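Local atomic coordinates of AP endonuclease, family protein 2 (Mycobacterium smegmatis, PDB entry 5TNV), a protein that binds a magnesium ion in a xylose isomerase-like TIM barrel and may act as an endonuclease. Residues Y241-I253 / I284-C298. Residues are numbered along the deposited sequence; the frame is centred on the assembly and turned at random.
Sequences YAKVLPYSNFWHI and IIRLALELGYTGPFC
Two neighbouring parallel strands of the TIM barrel, each with the helix that precedes it, meet here beside the magnesium site, Trp251 next to Phe297 and His252 next to Cys298. Cys298 N donates to Trp251 O (2.9 Å), Ile253 N donates to Cys298 O (3.0 Å), and Trp251 N reaches Pro296 O only weakly. On the barrel's outer side the Trp251 indole, swung anti to its own N (chi1 -162°), has Ile253 CD1 over the centre of one face and Leu245 CD2 off-centre over the other. Its CE3 edge meets the face of Tyr293 in a T-shaped pair, planes at 79°, while Phe297 runs alongside, its ring at 27° to the indole and displaced so that only the rims meet. Ala288 CB approaches Trp251 CZ3 to 3.5 Å, and Ile284 CG2 sits at the indole edge, 3.7 Å from CZ2. Ile284 CG2 also makes a CH-pi contact over the face of Tyr241, 3.8 Å from the ring centroid. Past the helix ends, Leu245 CB touches Leu291 CD1, and one water accepts from Thr294 N and donates to Ser248 O. On the opposite face of the sheet His252 ND1 binds magnesium together with Glu193 and Asp223; its NE2 is hydrogen-bonded to Ser104, and Cys298 CB packs 3.7 Å from His252 CD2.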
# COMPACT_ATOMS: atom_id res chain seq x y z
N TYR A 241 2.89 8.13 21.23
CA TYR A 241 1.97 9.23 21.01
C TYR A 241 1.25 9.63 22.28
O TYR A 241 1.06 10.81 22.53
CB TYR A 241 0.99 8.91 19.89
CG TYR A 241 1.46 9.29 18.50
CD1 TYR A 241 1.68 10.64 18.19
CD2 TYR A 241 1.65 8.36 17.50
CE1 TYR A 241 2.10 11.04 16.95
CE2 TYR A 241 2.08 8.76 16.23
CZ TYR A 241 2.29 10.11 15.97
OH TYR A 241 2.71 10.58 14.73
N ALA A 242 0.86 8.67 23.13
CA ALA A 242 0.22 9.04 24.38
C ALA A 242 1.11 9.93 25.25
O ALA A 242 0.63 10.81 25.96
CB ALA A 242 -0.18 7.75 25.17
N LYS A 243 2.41 9.72 25.20
CA LYS A 243 3.30 10.52 26.00
C LYS A 243 3.39 11.96 25.49
O LYS A 243 3.50 12.86 26.30
CB LYS A 243 4.70 9.89 26.01
CG LYS A 243 4.92 8.73 26.90
CD LYS A 243 6.38 8.30 26.84
CE LYS A 243 6.44 7.16 27.82
NZ LYS A 243 7.84 6.74 27.90
N VAL A 244 3.51 12.12 24.18
CA VAL A 244 3.84 13.43 23.63
C VAL A 244 2.64 14.26 23.19
O VAL A 244 2.74 15.50 23.15
CB VAL A 244 4.90 13.35 22.50
CG1 VAL A 244 6.23 12.84 23.06
CG2 VAL A 244 4.41 12.50 21.34
N LEU A 245 1.50 13.65 22.86
CA LEU A 245 0.34 14.43 22.42
C LEU A 245 -0.10 15.49 23.41
O LEU A 245 -0.52 16.57 22.94
CB LEU A 245 -0.80 13.51 22.00
CG LEU A 245 -0.61 12.89 20.61
CD1 LEU A 245 -1.64 11.79 20.41
CD2 LEU A 245 -0.71 13.93 19.50
N PRO A 246 -0.07 15.28 24.73
CA PRO A 246 -0.48 16.35 25.67
C PRO A 246 0.32 17.63 25.51
O PRO A 246 -0.15 18.66 25.98
CB PRO A 246 -0.24 15.72 27.05
CG PRO A 246 -0.45 14.25 26.81
CD PRO A 246 0.23 14.03 25.46
N TYR A 247 1.51 17.59 24.93
CA TYR A 247 2.39 18.73 24.80
C TYR A 247 2.46 19.27 23.37
O TYR A 247 3.29 20.14 23.09
CB TYR A 247 3.81 18.35 25.24
CG TYR A 247 3.87 17.82 26.64
CD1 TYR A 247 3.98 18.70 27.69
CD2 TYR A 247 3.82 16.46 26.92
CE1 TYR A 247 4.04 18.24 28.99
CE2 TYR A 247 3.85 15.99 28.21
CZ TYR A 247 3.96 16.89 29.23
OH TYR A 247 4.02 16.42 30.57
N SER A 248 1.63 18.73 22.46
CA SER A 248 1.73 18.98 21.03
C SER A 248 0.83 20.12 20.55
O SER A 248 -0.36 20.16 20.86
CB SER A 248 1.43 17.68 20.28
OG SER A 248 2.40 16.70 20.54
N ASN A 249 1.41 20.96 19.70
CA ASN A 249 0.66 22.12 19.14
C ASN A 249 0.64 22.12 17.61
O ASN A 249 0.11 23.07 17.03
CB ASN A 249 1.17 23.44 19.71
CG ASN A 249 2.61 23.72 19.27
OD1 ASN A 249 3.33 22.87 18.76
ND2 ASN A 249 3.08 24.93 19.56
N PHE A 250 1.19 21.12 16.97
CA PHE A 250 1.34 21.04 15.51
C PHE A 250 1.67 19.59 15.20
O PHE A 250 2.18 18.90 16.08
CB PHE A 250 2.49 21.96 15.09
CG PHE A 250 2.80 21.99 13.60
CD1 PHE A 250 1.81 22.21 12.66
CD2 PHE A 250 4.11 21.83 13.15
CE1 PHE A 250 2.08 22.27 11.32
CE2 PHE A 250 4.39 21.90 11.80
CZ PHE A 250 3.40 22.14 10.88
N TRP A 251 1.45 19.14 13.97
CA TRP A 251 1.63 17.71 13.71
C TRP A 251 1.99 17.45 12.23
O TRP A 251 1.13 17.48 11.38
CB TRP A 251 0.35 16.98 14.12
CG TRP A 251 0.50 15.49 14.33
CD1 TRP A 251 1.56 14.64 14.11
CD2 TRP A 251 -0.56 14.67 14.87
NE1 TRP A 251 1.21 13.36 14.48
CE2 TRP A 251 -0.07 13.35 14.95
CE3 TRP A 251 -1.84 14.97 15.28
CZ2 TRP A 251 -0.88 12.32 15.44
CZ3 TRP A 251 -2.66 13.95 15.77
CH2 TRP A 251 -2.16 12.64 15.84
N HIS A 252 3.27 17.15 12.00
CA HIS A 252 3.73 16.49 10.78
C HIS A 252 3.29 15.02 10.91
O HIS A 252 3.72 14.34 11.85
CB HIS A 252 5.24 16.53 10.63
CG HIS A 252 5.85 17.81 10.21
ND1 HIS A 252 7.18 17.86 9.88
CD2 HIS A 252 5.30 19.06 10.10
CE1 HIS A 252 7.40 19.13 9.55
NE2 HIS A 252 6.32 19.88 9.66
N ILE A 253 2.47 14.58 9.99
CA ILE A 253 1.76 13.29 10.18
C ILE A 253 2.02 12.41 8.95
O ILE A 253 1.55 12.71 7.85
CB ILE A 253 0.27 13.56 10.48
CG1 ILE A 253 -0.47 12.25 10.78
CG2 ILE A 253 -0.44 14.37 9.43
CD1 ILE A 253 -1.84 12.43 11.41
N ILE A 284 -5.08 7.12 16.79
CA ILE A 284 -4.18 8.15 17.32
C ILE A 284 -4.74 9.57 17.09
O ILE A 284 -4.61 10.40 18.00
CB ILE A 284 -2.74 7.94 16.78
CG1 ILE A 284 -2.15 6.63 17.30
CG2 ILE A 284 -1.87 9.15 17.06
CD1 ILE A 284 -2.08 6.48 18.77
N ILE A 285 -5.34 9.86 15.96
CA ILE A 285 -5.98 11.17 15.80
C ILE A 285 -7.10 11.31 16.80
O ILE A 285 -7.26 12.36 17.42
CB ILE A 285 -6.46 11.39 14.36
CG1 ILE A 285 -5.27 11.54 13.41
CG2 ILE A 285 -7.39 12.59 14.25
CD1 ILE A 285 -5.64 11.40 11.95
N ARG A 286 -7.93 10.25 17.02
CA ARG A 286 -8.99 10.38 18.00
C ARG A 286 -8.42 10.59 19.39
O ARG A 286 -8.98 11.40 20.17
CB ARG A 286 -9.90 9.15 17.98
CG ARG A 286 -10.98 9.23 16.90
CD ARG A 286 -11.67 7.89 16.73
NE ARG A 286 -12.90 8.11 15.98
CZ ARG A 286 -14.11 8.37 16.44
NH1 ARG A 286 -15.10 8.55 15.56
NH2 ARG A 286 -14.40 8.45 17.71
N LEU A 287 -7.34 9.93 19.75
CA LEU A 287 -6.67 10.12 21.01
C LEU A 287 -6.21 11.57 21.15
O LEU A 287 -6.39 12.20 22.19
CB LEU A 287 -5.46 9.17 21.15
CG LEU A 287 -4.66 9.34 22.44
CD1 LEU A 287 -5.51 9.04 23.66
CD2 LEU A 287 -3.40 8.47 22.34
N ALA A 288 -5.58 12.10 20.10
CA ALA A 288 -5.14 13.48 20.13
C ALA A 288 -6.29 14.41 20.48
O ALA A 288 -6.18 15.27 21.32
CB ALA A 288 -4.51 13.84 18.77
N LEU A 289 -7.43 14.22 19.79
CA LEU A 289 -8.58 15.05 20.04
C LEU A 289 -9.00 14.94 21.49
O LEU A 289 -9.33 15.95 22.13
CB LEU A 289 -9.72 14.72 19.11
CG LEU A 289 -9.54 14.94 17.68
CD1 LEU A 289 -10.74 14.50 16.88
CD2 LEU A 289 -9.35 16.40 17.46
N GLU A 290 -9.05 13.72 22.01
CA GLU A 290 -9.46 13.46 23.41
C GLU A 290 -8.55 14.19 24.37
O GLU A 290 -9.01 14.68 25.40
CB GLU A 290 -9.41 11.96 23.68
CG GLU A 290 -9.62 11.54 25.09
CD GLU A 290 -9.30 10.07 25.35
OE1 GLU A 290 -9.11 9.27 24.38
OE2 GLU A 290 -9.24 9.75 26.55
N LEU A 291 -7.25 14.25 24.03
CA LEU A 291 -6.23 14.91 24.83
C LEU A 291 -6.19 16.41 24.62
O LEU A 291 -5.31 17.05 25.22
CB LEU A 291 -4.87 14.26 24.59
CG LEU A 291 -4.72 12.82 25.02
CD1 LEU A 291 -3.42 12.21 24.52
CD2 LEU A 291 -4.84 12.73 26.52
N GLY A 292 -7.10 17.00 23.83
CA GLY A 292 -7.20 18.43 23.66
C GLY A 292 -6.36 19.00 22.52
O GLY A 292 -6.20 20.21 22.46
N TYR A 293 -5.88 18.17 21.60
CA TYR A 293 -5.09 18.65 20.49
C TYR A 293 -5.94 19.55 19.62
O TYR A 293 -7.05 19.18 19.23
CB TYR A 293 -4.55 17.44 19.69
CG TYR A 293 -3.71 17.94 18.52
CD1 TYR A 293 -2.44 18.43 18.71
CD2 TYR A 293 -4.21 17.97 17.21
CE1 TYR A 293 -1.66 18.89 17.66
CE2 TYR A 293 -3.46 18.48 16.14
CZ TYR A 293 -2.19 18.94 16.38
OH TYR A 293 -1.40 19.48 15.43
N THR A 294 -5.41 20.71 19.26
CA THR A 294 -6.10 21.66 18.38
C THR A 294 -5.26 22.26 17.28
O THR A 294 -5.77 23.07 16.52
CB THR A 294 -6.68 22.84 19.21
OG1 THR A 294 -5.59 23.54 19.86
CG2 THR A 294 -7.65 22.38 20.27
N GLY A 295 -4.00 21.87 17.14
CA GLY A 295 -3.13 22.49 16.16
C GLY A 295 -3.36 22.03 14.75
O GLY A 295 -3.99 21.00 14.51
N PRO A 296 -2.83 22.74 13.77
CA PRO A 296 -2.98 22.35 12.37
C PRO A 296 -2.19 21.04 12.10
O PRO A 296 -1.27 20.69 12.81
CB PRO A 296 -2.44 23.54 11.58
CG PRO A 296 -1.56 24.24 12.49
CD PRO A 296 -2.00 23.98 13.90
N PHE A 297 -2.59 20.38 11.00
CA PHE A 297 -1.86 19.24 10.48
C PHE A 297 -0.97 19.63 9.32
O PHE A 297 -1.29 20.59 8.58
CB PHE A 297 -2.83 18.14 9.99
CG PHE A 297 -3.66 17.49 11.07
CD1 PHE A 297 -3.21 16.37 11.73
CD2 PHE A 297 -4.91 17.98 11.39
CE1 PHE A 297 -3.96 15.72 12.69
CE2 PHE A 297 -5.70 17.39 12.36
CZ PHE A 297 -5.22 16.26 13.01
N CYS A 298 0.07 18.87 9.09
CA CYS A 298 0.90 19.03 7.92
C CYS A 298 1.25 17.63 7.38
O CYS A 298 1.85 16.82 8.09
CB CYS A 298 2.18 19.81 8.27
SG CYS A 298 3.26 20.08 6.88
O HOH W 1 -2.76 21.52 20.13